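PDB 6L1O: aminotransferase from Bacillus subtilis, which is a pyridoxal-phosphate-dependent enzyme that transfers amino groups and takes part in the biosynthesis of the dipeptide antibiotic bacilysin. Local coordinates for residues Pro42-Pro47 / Lys299-Phe304; His49-Leu54 / Ala244-Ala249; Glu77-Phe82 / Ala282-Asp287; Ala98-Gly103 / Ala232-Phe237. All coordinates share one frame; numbering follows the deposited sequence.

Overall arrangement
Interactions 2 and 4 lie at the pyridoxal phosphate site: interaction 2 brings Arg-247, interaction 4 Gly-103 and Ser-236, to the cofactor's phosphate, and their centres are 14 Å apart. Backbone joins them, since Phe-100 N probably donates to Ala-249 O at 2.8 Å. Interaction 3 adjoins both, with centres 13 Å from interaction 2 and 14 Å from interaction 4; Leu-284 CD2 lies 3.7 Å from CE1 of Phe-237, the residue that follows phosphate-binding Ser-236 in the chain. Interaction 1 is a surface contact. The side chain of Asp-43 is about 14 Å from the cofactor, but the same loop reaches interaction 2, where Thr-46 OG1 and Trp-246 NE1 are 3.0 Å apart, probably hydrogen-bonded.

Interaction 1. Residues Pro42-Pro47 / Lys299-Phe304; sequences PDLPTP and KERIDF
Asp-43 and Arg-301 meet in a two-pronged salt bridge between the loop 42-47 and the helix 289-313. The arginine grips end-on, one nitrogen to each carboxylate oxygen: NH1 of Arg-301 donates to OD1 of Asp-43 at 2.8 Å, and NH2 of Arg-301 to OD2 of Asp-43 at 2.9 Å. The NH1 bond is the straighter, at 165° about the hydrogen, with OD1 in the guanidinium plane. Because the two flat groups are turned 39° from each other, OD2 is reached with a tilt. The backbones stand well apart, the nearest CA atoms of Asp-43 and Arg-301 being 12.4 Å from each other. Arginine suits this span: its chain is extended from CG to NE and delivers the charge at full length. The short aspartate holds its carboxylate close to the loop. Leu-44 adds an apolar flank, its CD1 lying 4.1 Å from NH2 of Arg-301, and its side chain also packs on Leu-294 and Ile-297 of the same helix. NH1 of Arg-301 has a second acceptor in Met-370 O, which further fixes the guanidinium. Here the bidentate, end-on arginine-carboxylate pair is a surface link between the loop before helix 48-57 and the long helix 289-313 of this aminotransferase fold.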
# COMPACT_ATOMS: atom_id res chain seq x y z
N PRO B 42 19.89 4.56 0.22
CA PRO B 42 21.08 4.21 -0.59
C PRO B 42 21.41 5.30 -1.58
O PRO B 42 20.53 5.91 -2.13
CB PRO B 42 20.65 2.93 -1.30
CG PRO B 42 19.67 2.30 -0.35
CD PRO B 42 18.86 3.49 0.10
N ASP B 43 22.70 5.61 -1.74
CA ASP B 43 23.08 6.69 -2.61
C ASP B 43 23.34 6.17 -4.04
O ASP B 43 23.30 6.92 -4.95
CB ASP B 43 24.32 7.42 -2.03
CG ASP B 43 25.49 6.48 -1.82
OD1 ASP B 43 25.38 5.51 -1.01
OD2 ASP B 43 26.52 6.64 -2.49
N LEU B 44 23.60 4.87 -4.20
CA LEU B 44 23.97 4.30 -5.49
C LEU B 44 22.72 3.82 -6.24
O LEU B 44 21.69 3.57 -5.60
CB LEU B 44 24.96 3.20 -5.33
CG LEU B 44 26.24 3.74 -4.70
CD1 LEU B 44 27.13 2.63 -4.31
CD2 LEU B 44 26.95 4.71 -5.66
N PRO B 45 22.78 3.79 -7.59
CA PRO B 45 21.58 3.49 -8.37
C PRO B 45 21.21 2.01 -8.37
O PRO B 45 22.00 1.13 -8.01
CB PRO B 45 21.97 3.95 -9.80
CG PRO B 45 23.44 3.74 -9.87
CD PRO B 45 23.94 4.08 -8.46
N THR B 46 19.94 1.72 -8.71
CA THR B 46 19.54 0.37 -8.92
C THR B 46 20.40 -0.18 -10.06
O THR B 46 20.55 0.53 -11.08
CB THR B 46 18.03 0.31 -9.28
OG1 THR B 46 17.25 1.06 -8.31
CG2 THR B 46 17.54 -1.11 -9.40
N PRO B 47 20.94 -1.41 -9.93
CA PRO B 47 21.65 -2.03 -11.01
C PRO B 47 20.88 -2.06 -12.33
O PRO B 47 19.67 -2.40 -12.34
CB PRO B 47 21.91 -3.45 -10.49
CG PRO B 47 21.93 -3.29 -9.03
CD PRO B 47 20.98 -2.24 -8.73
N LYS B 299 31.77 -1.56 3.17
CA LYS B 299 32.87 -1.91 4.04
C LYS B 299 34.07 -0.93 3.88
O LYS B 299 34.68 -0.52 4.85
CB LYS B 299 33.30 -3.37 3.81
CG LYS B 299 34.49 -3.88 4.64
CD LYS B 299 34.25 -3.70 6.13
CE LYS B 299 35.42 -4.27 6.97
NZ LYS B 299 35.52 -3.60 8.29
N GLU B 300 34.35 -0.53 2.65
CA GLU B 300 35.40 0.44 2.42
C GLU B 300 35.07 1.79 3.04
O GLU B 300 35.94 2.45 3.59
CB GLU B 300 35.62 0.59 0.93
CG GLU B 300 36.51 1.73 0.48
CD GLU B 300 37.93 1.64 0.98
OE1 GLU B 300 38.43 0.50 1.19
OE2 GLU B 300 38.56 2.73 1.14
N ARG B 301 33.82 2.22 2.95
CA ARG B 301 33.41 3.50 3.50
C ARG B 301 33.53 3.44 5.01
O ARG B 301 34.02 4.35 5.62
CB ARG B 301 31.96 3.86 3.10
CG ARG B 301 31.84 4.26 1.65
CD ARG B 301 30.40 4.45 1.25
NE ARG B 301 30.28 4.82 -0.17
CZ ARG B 301 29.13 5.04 -0.79
NH1 ARG B 301 27.97 5.02 -0.11
NH2 ARG B 301 29.14 5.40 -2.04
N ILE B 302 33.09 2.33 5.60
CA ILE B 302 33.19 2.10 7.03
C ILE B 302 34.64 2.16 7.51
O ILE B 302 34.96 2.88 8.47
CB ILE B 302 32.58 0.75 7.42
CG1 ILE B 302 31.05 0.85 7.35
CG2 ILE B 302 33.04 0.32 8.81
CD1 ILE B 302 30.39 -0.52 7.35
N ASP B 303 35.51 1.46 6.81
CA ASP B 303 36.93 1.47 7.14
C ASP B 303 37.56 2.86 6.99
O ASP B 303 38.26 3.34 7.91
CB ASP B 303 37.68 0.45 6.32
CG ASP B 303 37.34 -0.98 6.72
OD1 ASP B 303 36.51 -1.20 7.64
OD2 ASP B 303 37.89 -1.90 6.10
N PHE B 304 37.33 3.49 5.85
CA PHE B 304 37.76 4.88 5.60
C PHE B 304 37.30 5.88 6.67
O PHE B 304 38.11 6.67 7.21
CB PHE B 304 37.25 5.34 4.26
CG PHE B 304 37.52 6.79 3.95
CD1 PHE B 304 38.81 7.21 3.59
CD2 PHE B 304 36.52 7.74 4.05
CE1 PHE B 304 39.05 8.55 3.28
CE2 PHE B 304 36.75 9.07 3.77
CZ PHE B 304 38.03 9.47 3.38

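Interaction 2. Residues His49-Leu54 / Ala244-Ala249; sequences HIVEAL and AGWRMA. With PLP (pyridoxal-5'-phosphate), chain E.
Trp-246 pushes the six-membered end of its indole against helix 48-57, where Ile-50, Val-51 and Leu-54 form a shallow apolar hollow. Leu-54 makes the tightest fit, its CD2 lying 3.6 Å from CZ3 of Trp-246, with its CB also close to the same corner. On the other flank CG2 of Ile-50 comes within 4.1 Å of CH2 of Trp-246, while the CG1-CD1 branch of the isoleucine packs on Ala-283 instead. Between them the ring edge points at the helix backbone, CH2 of Trp-246 being 4.1 Å from CA of Val-51. A broad, rigid indole suits a gap of 10.5 Å between the CA atoms of Val-51 and Trp-246, and Phe-273 of the second subunit stacks on the indole. Arg-247, the next residue, turns instead to the cofactor. Its NH1 donates to O3P of pyridoxal phosphate at 2.9 Å, and NH2 to O1P of the phosphate at the same distance, both nearly straight (171° and 177°). NH1 is also bonded to Ala-244 O at 3.0 Å, which steadies the guanidinium's rotation. Neighbouring residues thus divide the work: nonpolar contact seats the loop, while the arginine probably offsets much of the phosphate's negative charge.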
# COMPACT_ATOMS: atom_id res chain seq x y z
N HIS B 49 20.50 -4.00 -14.89
CA HIS B 49 19.74 -5.18 -15.35
C HIS B 49 18.34 -5.24 -14.71
O HIS B 49 17.40 -5.74 -15.30
CB HIS B 49 20.50 -6.47 -15.13
CG HIS B 49 20.68 -6.86 -13.68
ND1 HIS B 49 21.59 -6.26 -12.85
CD2 HIS B 49 20.07 -7.82 -12.93
CE1 HIS B 49 21.54 -6.81 -11.64
NE2 HIS B 49 20.62 -7.76 -11.66
N ILE B 50 18.18 -4.65 -13.52
CA ILE B 50 16.89 -4.54 -12.88
C ILE B 50 16.05 -3.46 -13.55
O ILE B 50 14.86 -3.63 -13.81
CB ILE B 50 17.07 -4.25 -11.35
CG1 ILE B 50 17.80 -5.43 -10.71
CG2 ILE B 50 15.66 -4.02 -10.69
CD1 ILE B 50 18.44 -5.23 -9.36
N VAL B 51 16.64 -2.31 -13.78
CA VAL B 51 15.98 -1.25 -14.48
C VAL B 51 15.48 -1.67 -15.87
O VAL B 51 14.33 -1.38 -16.24
CB VAL B 51 16.87 -0.01 -14.62
CG1 VAL B 51 16.15 1.10 -15.40
CG2 VAL B 51 17.33 0.51 -13.25
N GLU B 52 16.33 -2.35 -16.62
CA GLU B 52 15.95 -2.83 -17.94
C GLU B 52 14.86 -3.88 -17.91
O GLU B 52 14.06 -3.93 -18.82
CB GLU B 52 17.15 -3.38 -18.71
CG GLU B 52 18.13 -2.30 -19.12
CD GLU B 52 17.52 -1.14 -19.91
OE1 GLU B 52 16.62 -1.36 -20.81
OE2 GLU B 52 17.94 0.01 -19.62
N ALA B 53 14.79 -4.67 -16.84
CA ALA B 53 13.71 -5.63 -16.70
C ALA B 53 12.35 -4.92 -16.49
O ALA B 53 11.34 -5.32 -17.09
CB ALA B 53 14.02 -6.62 -15.60
N LEU B 54 12.32 -3.83 -15.70
CA LEU B 54 11.16 -3.00 -15.62
C LEU B 54 10.75 -2.42 -16.98
O LEU B 54 9.57 -2.51 -17.37
CB LEU B 54 11.30 -1.86 -14.61
CG LEU B 54 10.16 -0.84 -14.52
CD1 LEU B 54 8.83 -1.45 -14.08
CD2 LEU B 54 10.53 0.32 -13.58
N ALA B 244 15.09 1.34 -2.83
CA ALA B 244 14.29 1.95 -1.78
C ALA B 244 13.07 2.65 -2.30
O ALA B 244 11.99 2.56 -1.69
CB ALA B 244 15.15 2.87 -0.91
N GLY B 245 13.21 3.30 -3.47
CA GLY B 245 12.15 4.06 -4.06
C GLY B 245 11.09 3.20 -4.76
O GLY B 245 9.99 3.65 -5.00
N TRP B 246 11.46 1.97 -5.09
CA TRP B 246 10.59 1.04 -5.81
C TRP B 246 9.44 0.46 -4.98
O TRP B 246 8.39 0.09 -5.54
CB TRP B 246 11.35 -0.08 -6.39
CG TRP B 246 12.42 0.32 -7.39
CD1 TRP B 246 13.50 1.16 -7.19
CD2 TRP B 246 12.54 -0.17 -8.73
NE1 TRP B 246 14.28 1.20 -8.35
CE2 TRP B 246 13.70 0.41 -9.30
CE3 TRP B 246 11.77 -1.04 -9.51
CZ2 TRP B 246 14.09 0.15 -10.60
CZ3 TRP B 246 12.21 -1.35 -10.82
CH2 TRP B 246 13.32 -0.73 -11.35
N ARG B 247 9.63 0.43 -3.67
CA ARG B 247 8.59 -0.00 -2.69
C ARG B 247 8.19 -1.47 -2.86
O ARG B 247 7.06 -1.76 -3.25
CB ARG B 247 7.37 0.90 -2.75
CG ARG B 247 7.65 2.41 -2.70
CD ARG B 247 8.51 2.85 -1.58
NE ARG B 247 8.03 2.36 -0.27
CZ ARG B 247 8.78 1.80 0.63
NH1 ARG B 247 10.09 1.65 0.44
NH2 ARG B 247 8.25 1.37 1.78
N MET B 248 9.12 -2.38 -2.65
CA MET B 248 8.83 -3.79 -2.74
C MET B 248 9.45 -4.58 -1.60
O MET B 248 10.58 -4.29 -1.17
CB MET B 248 9.30 -4.35 -4.08
CG MET B 248 8.37 -3.92 -5.26
SD MET B 248 8.77 -4.76 -6.77
CE MET B 248 10.29 -3.99 -7.13
N ALA B 249 8.70 -5.56 -1.09
CA ALA B 249 9.14 -6.39 -0.01
C ALA B 249 8.32 -7.67 0.02
O ALA B 249 7.28 -7.76 -0.67
CB ALA B 249 9.02 -5.61 1.31
N1 PLP E . 13.49 -2.49 8.59
C2 PLP E . 14.53 -1.74 8.99
C2A PLP E . 15.10 -1.85 10.37
C3 PLP E . 15.05 -0.70 8.13
O3 PLP E . 16.05 0.12 8.46
C4 PLP E . 14.48 -0.64 6.83
C4A PLP E . 14.78 0.65 6.11
C5 PLP E . 13.37 -1.50 6.46
C6 PLP E . 12.94 -2.44 7.39
C5A PLP E . 12.78 -1.53 5.08
O4P PLP E . 12.15 -0.40 4.67
P PLP E . 11.27 -0.43 3.29
O1P PLP E . 9.93 0.08 3.70
O2P PLP E . 11.28 -1.80 2.65
O3P PLP E . 11.99 0.53 2.39

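Interaction 3. Residues Glu77-Phe82 / Ala282-Asp287; sequences EAIAAF and AALSGD
The last turn of helix 274-285 comes up against the middle of helix 73-87, bringing the CA atoms of Phe-82 and Leu-284 to 6.0 Å. Residues 77-82 keep regular helical bonding, whereas the other helix ends here; a weak bond from Gly-286 N to Ala-283 O lies where the chain leaves it. Leu-284, near the end of its helix, projects onto the side of its neighbour, and it supplies about half of the surface buried. Its two methyl branches do different things. CD1 settles between Ala-78 and Ile-79, 4.0 Å from CB of Ala-78 and 3.5 Å from CG1 of Ile-79; the small alanine lets the leucine come down close to the helix backbone. CD2 stands over the centre of the Phe-82 ring, 3.8 Å from its centroid and only 13° from the ring normal, a well-formed CH-pi contact. With CG opposite its backbone N (chi1 -178°), Phe-82 carries its ring out toward the leucine and offers it a face. The ring also skirts the main chain, CD1 of Phe-82 lying 3.4 Å from O of Leu-284. Farther in, Phe-82 meets Tyr-235 edge-to-face, and Ile-79 packs on Val-97, Leu-99, Phe-250 and Val-252 of the central sheet. Branched aliphatic and aromatic groups thus fill the interior side of these helices. Such helix-on-helix packing, beside strands 97-100 and 249-253 at the edge of the mixed seven-stranded sheet, belongs to the large domain of fold type I pyridoxal phosphate enzymes.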
# COMPACT_ATOMS: atom_id res chain seq x y z
N GLU B 77 7.91 -17.86 -7.08
CA GLU B 77 8.91 -18.84 -7.45
C GLU B 77 10.34 -18.26 -7.38
O GLU B 77 11.25 -18.92 -6.91
CB GLU B 77 8.62 -19.42 -8.85
CG GLU B 77 7.37 -20.28 -8.90
CD GLU B 77 6.55 -20.22 -10.21
OE1 GLU B 77 7.11 -19.93 -11.30
OE2 GLU B 77 5.31 -20.46 -10.17
N ALA B 78 10.53 -17.02 -7.83
CA ALA B 78 11.86 -16.37 -7.74
C ALA B 78 12.27 -16.19 -6.28
O ALA B 78 13.41 -16.41 -5.91
CB ALA B 78 11.87 -15.03 -8.46
N ILE B 79 11.30 -15.86 -5.43
CA ILE B 79 11.54 -15.73 -4.02
C ILE B 79 11.96 -17.07 -3.42
O ILE B 79 12.98 -17.15 -2.70
CB ILE B 79 10.31 -15.15 -3.31
CG1 ILE B 79 10.16 -13.67 -3.72
CG2 ILE B 79 10.40 -15.30 -1.79
CD1 ILE B 79 8.85 -13.03 -3.33
N ALA B 80 11.26 -18.13 -3.77
CA ALA B 80 11.64 -19.46 -3.22
C ALA B 80 13.06 -19.84 -3.68
O ALA B 80 13.86 -20.34 -2.88
CB ALA B 80 10.61 -20.52 -3.55
N ALA B 81 13.36 -19.62 -4.96
CA ALA B 81 14.66 -19.96 -5.54
C ALA B 81 15.76 -19.11 -4.85
O ALA B 81 16.81 -19.61 -4.52
CB ALA B 81 14.67 -19.73 -7.03
N PHE B 82 15.43 -17.88 -4.54
CA PHE B 82 16.37 -16.98 -3.89
C PHE B 82 16.70 -17.45 -2.46
O PHE B 82 17.89 -17.49 -2.06
CB PHE B 82 15.79 -15.57 -3.87
CG PHE B 82 16.68 -14.55 -3.25
CD1 PHE B 82 17.70 -13.95 -4.00
CD2 PHE B 82 16.50 -14.14 -1.93
CE1 PHE B 82 18.51 -12.98 -3.45
CE2 PHE B 82 17.33 -13.13 -1.36
CZ PHE B 82 18.32 -12.57 -2.13
N ALA B 282 14.00 -10.20 -11.53
CA ALA B 282 15.31 -10.06 -12.17
C ALA B 282 16.34 -9.70 -11.09
O ALA B 282 17.45 -10.12 -11.16
CB ALA B 282 15.30 -9.02 -13.27
N ALA B 283 15.91 -8.97 -10.04
CA ALA B 283 16.79 -8.70 -8.90
C ALA B 283 17.21 -9.96 -8.19
O ALA B 283 18.40 -10.21 -7.97
CB ALA B 283 16.18 -7.69 -7.95
N LEU B 284 16.25 -10.81 -7.90
CA LEU B 284 16.48 -11.99 -7.15
C LEU B 284 17.28 -13.02 -7.95
O LEU B 284 18.08 -13.77 -7.40
CB LEU B 284 15.16 -12.63 -6.73
CG LEU B 284 14.26 -11.80 -5.81
CD1 LEU B 284 12.94 -12.54 -5.55
CD2 LEU B 284 15.02 -11.43 -4.53
N SER B 285 16.99 -13.13 -9.23
CA SER B 285 17.62 -14.13 -10.05
C SER B 285 18.96 -13.63 -10.60
O SER B 285 19.72 -14.39 -11.21
CB SER B 285 16.72 -14.55 -11.22
OG SER B 285 16.48 -13.47 -12.11
N GLY B 286 19.27 -12.38 -10.37
CA GLY B 286 20.50 -11.82 -10.88
C GLY B 286 21.79 -12.26 -10.19
O GLY B 286 21.80 -12.99 -9.22
N ASP B 287 22.91 -11.84 -10.77
CA ASP B 287 24.26 -12.26 -10.33
C ASP B 287 24.47 -11.72 -8.89
O ASP B 287 24.47 -10.51 -8.69
CB ASP B 287 25.28 -11.66 -11.31
CG ASP B 287 26.73 -12.06 -11.04
OD1 ASP B 287 27.00 -12.63 -9.94
OD2 ASP B 287 27.57 -11.83 -11.98

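Interaction 4. Residues Ala98-Gly103 / Ala232-Phe237; sequences ALFGGG and AELYSF. With PLP (pyridoxal-5'-phosphate), chain E.
Phe-100 and Leu-234 reach toward each other across strand 249-253, which separates their own two strands in the sheet. The side chains meet at a slant: CD1 of Leu-234 comes 3.7 Å from CD2 of the Phe-100 ring. The other branch of the leucine turns to the start of helix 103-114, its CD2 lying 3.6 Å from O of Gly-103. Leu-234 can serve both because its CG is opposite its own backbone N (chi1 -177°), which sends the forked end out between ring and glycine. An inverse gamma turn centred on Gly-101 redirects the chain after Phe-100. Gly-102, with a positive phi of 97°, then takes the N-cap position of that helix. Gly-103 and Ser-236, whose CA atoms are 5.6 Å apart, do not bond to each other but converge on one phosphate oxygen. N of Gly-103 donates to O2P of pyridoxal phosphate at 2.7 Å, and OG of Ser-236 gives it a short bond of 2.5 Å. Having no side chain, Gly-103 allows the oxygen close to its amide. The serine hydroxyl in turn accepts the N-H of Ser-238, capping the next helix. Amide and hydroxyl thus both serve the phosphate's negative charge, which the dipole of helix 103-114 may help stabilise.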
# COMPACT_ATOMS: atom_id res chain seq x y z
N ALA B 98 4.22 -13.96 0.77
CA ALA B 98 3.33 -12.87 0.50
C ALA B 98 4.14 -11.64 0.11
O ALA B 98 5.21 -11.44 0.64
CB ALA B 98 2.46 -12.55 1.69
N LEU B 99 3.58 -10.83 -0.81
CA LEU B 99 4.20 -9.59 -1.30
C LEU B 99 3.65 -8.37 -0.64
O LEU B 99 2.47 -8.29 -0.31
CB LEU B 99 3.97 -9.46 -2.82
CG LEU B 99 4.14 -10.71 -3.65
CD1 LEU B 99 3.92 -10.44 -5.12
CD2 LEU B 99 5.53 -11.23 -3.44
N PHE B 100 4.50 -7.36 -0.50
CA PHE B 100 4.15 -6.10 0.13
C PHE B 100 4.68 -4.92 -0.70
O PHE B 100 5.70 -5.04 -1.35
CB PHE B 100 4.83 -6.00 1.50
CG PHE B 100 4.34 -6.97 2.52
CD1 PHE B 100 3.00 -7.01 2.86
CD2 PHE B 100 5.20 -7.85 3.13
CE1 PHE B 100 2.54 -7.89 3.83
CE2 PHE B 100 4.75 -8.75 4.08
CZ PHE B 100 3.41 -8.74 4.44
N GLY B 101 4.03 -3.77 -0.61
CA GLY B 101 4.54 -2.53 -1.17
C GLY B 101 5.57 -1.89 -0.25
O GLY B 101 5.33 -0.79 0.27
N GLY B 102 6.66 -2.62 0.01
CA GLY B 102 7.76 -2.17 0.88
C GLY B 102 7.63 -2.70 2.29
O GLY B 102 6.56 -3.07 2.76
N GLY B 103 8.76 -2.80 2.97
CA GLY B 103 8.80 -3.34 4.35
C GLY B 103 7.91 -2.58 5.29
O GLY B 103 7.30 -3.16 6.16
N ALA B 232 7.72 -15.50 10.82
CA ALA B 232 7.92 -15.16 9.41
C ALA B 232 9.05 -14.15 9.35
O ALA B 232 9.37 -13.52 10.37
CB ALA B 232 6.67 -14.55 8.82
N GLU B 233 9.64 -14.03 8.17
CA GLU B 233 10.76 -13.11 7.97
C GLU B 233 10.35 -12.11 6.89
O GLU B 233 9.79 -12.50 5.88
CB GLU B 233 12.00 -13.88 7.58
CG GLU B 233 13.22 -13.04 7.30
CD GLU B 233 14.48 -13.90 7.36
OE1 GLU B 233 15.17 -13.91 8.43
OE2 GLU B 233 14.73 -14.58 6.36
N LEU B 234 10.60 -10.83 7.16
CA LEU B 234 10.34 -9.75 6.27
C LEU B 234 11.63 -9.39 5.53
O LEU B 234 12.62 -9.02 6.16
CB LEU B 234 9.80 -8.54 7.03
CG LEU B 234 9.39 -7.30 6.21
CD1 LEU B 234 8.19 -7.57 5.33
CD2 LEU B 234 9.09 -6.13 7.09
N TYR B 235 11.58 -9.48 4.22
CA TYR B 235 12.70 -9.21 3.32
C TYR B 235 12.34 -8.01 2.44
O TYR B 235 11.30 -8.03 1.79
CB TYR B 235 13.03 -10.42 2.44
CG TYR B 235 14.39 -10.29 1.75
CD1 TYR B 235 15.56 -10.77 2.35
CD2 TYR B 235 14.54 -9.49 0.63
CE1 TYR B 235 16.81 -10.60 1.76
CE2 TYR B 235 15.79 -9.29 0.05
CZ TYR B 235 16.93 -9.85 0.63
OH TYR B 235 18.17 -9.61 0.03
N SER B 236 13.19 -6.99 2.42
CA SER B 236 13.00 -5.79 1.57
C SER B 236 13.95 -5.73 0.36
O SER B 236 15.12 -6.11 0.44
CB SER B 236 13.16 -4.53 2.41
OG SER B 236 13.00 -3.36 1.60
N PHE B 237 13.48 -5.16 -0.75
CA PHE B 237 14.33 -4.91 -1.88
C PHE B 237 15.17 -3.63 -1.67
O PHE B 237 16.12 -3.42 -2.37
CB PHE B 237 13.50 -4.82 -3.17
CG PHE B 237 13.03 -6.17 -3.68
CD1 PHE B 237 13.71 -6.87 -4.64
CD2 PHE B 237 11.89 -6.73 -3.13
CE1 PHE B 237 13.29 -8.15 -5.04
CE2 PHE B 237 11.44 -7.97 -3.54
CZ PHE B 237 12.16 -8.71 -4.46
N1 PLP E . 13.49 -2.49 8.59
C2 PLP E . 14.53 -1.74 8.99
C2A PLP E . 15.10 -1.85 10.37
C3 PLP E . 15.05 -0.70 8.13
O3 PLP E . 16.05 0.12 8.46
C4 PLP E . 14.48 -0.64 6.83
C4A PLP E . 14.78 0.65 6.11
C5 PLP E . 13.37 -1.50 6.46
C6 PLP E . 12.94 -2.44 7.39
C5A PLP E . 12.78 -1.53 5.08
O4P PLP E . 12.15 -0.40 4.67
P PLP E . 11.27 -0.43 3.29
O1P PLP E . 9.93 0.08 3.70
O2P PLP E . 11.28 -1.80 2.65
O3P PLP E . 11.99 0.53 2.39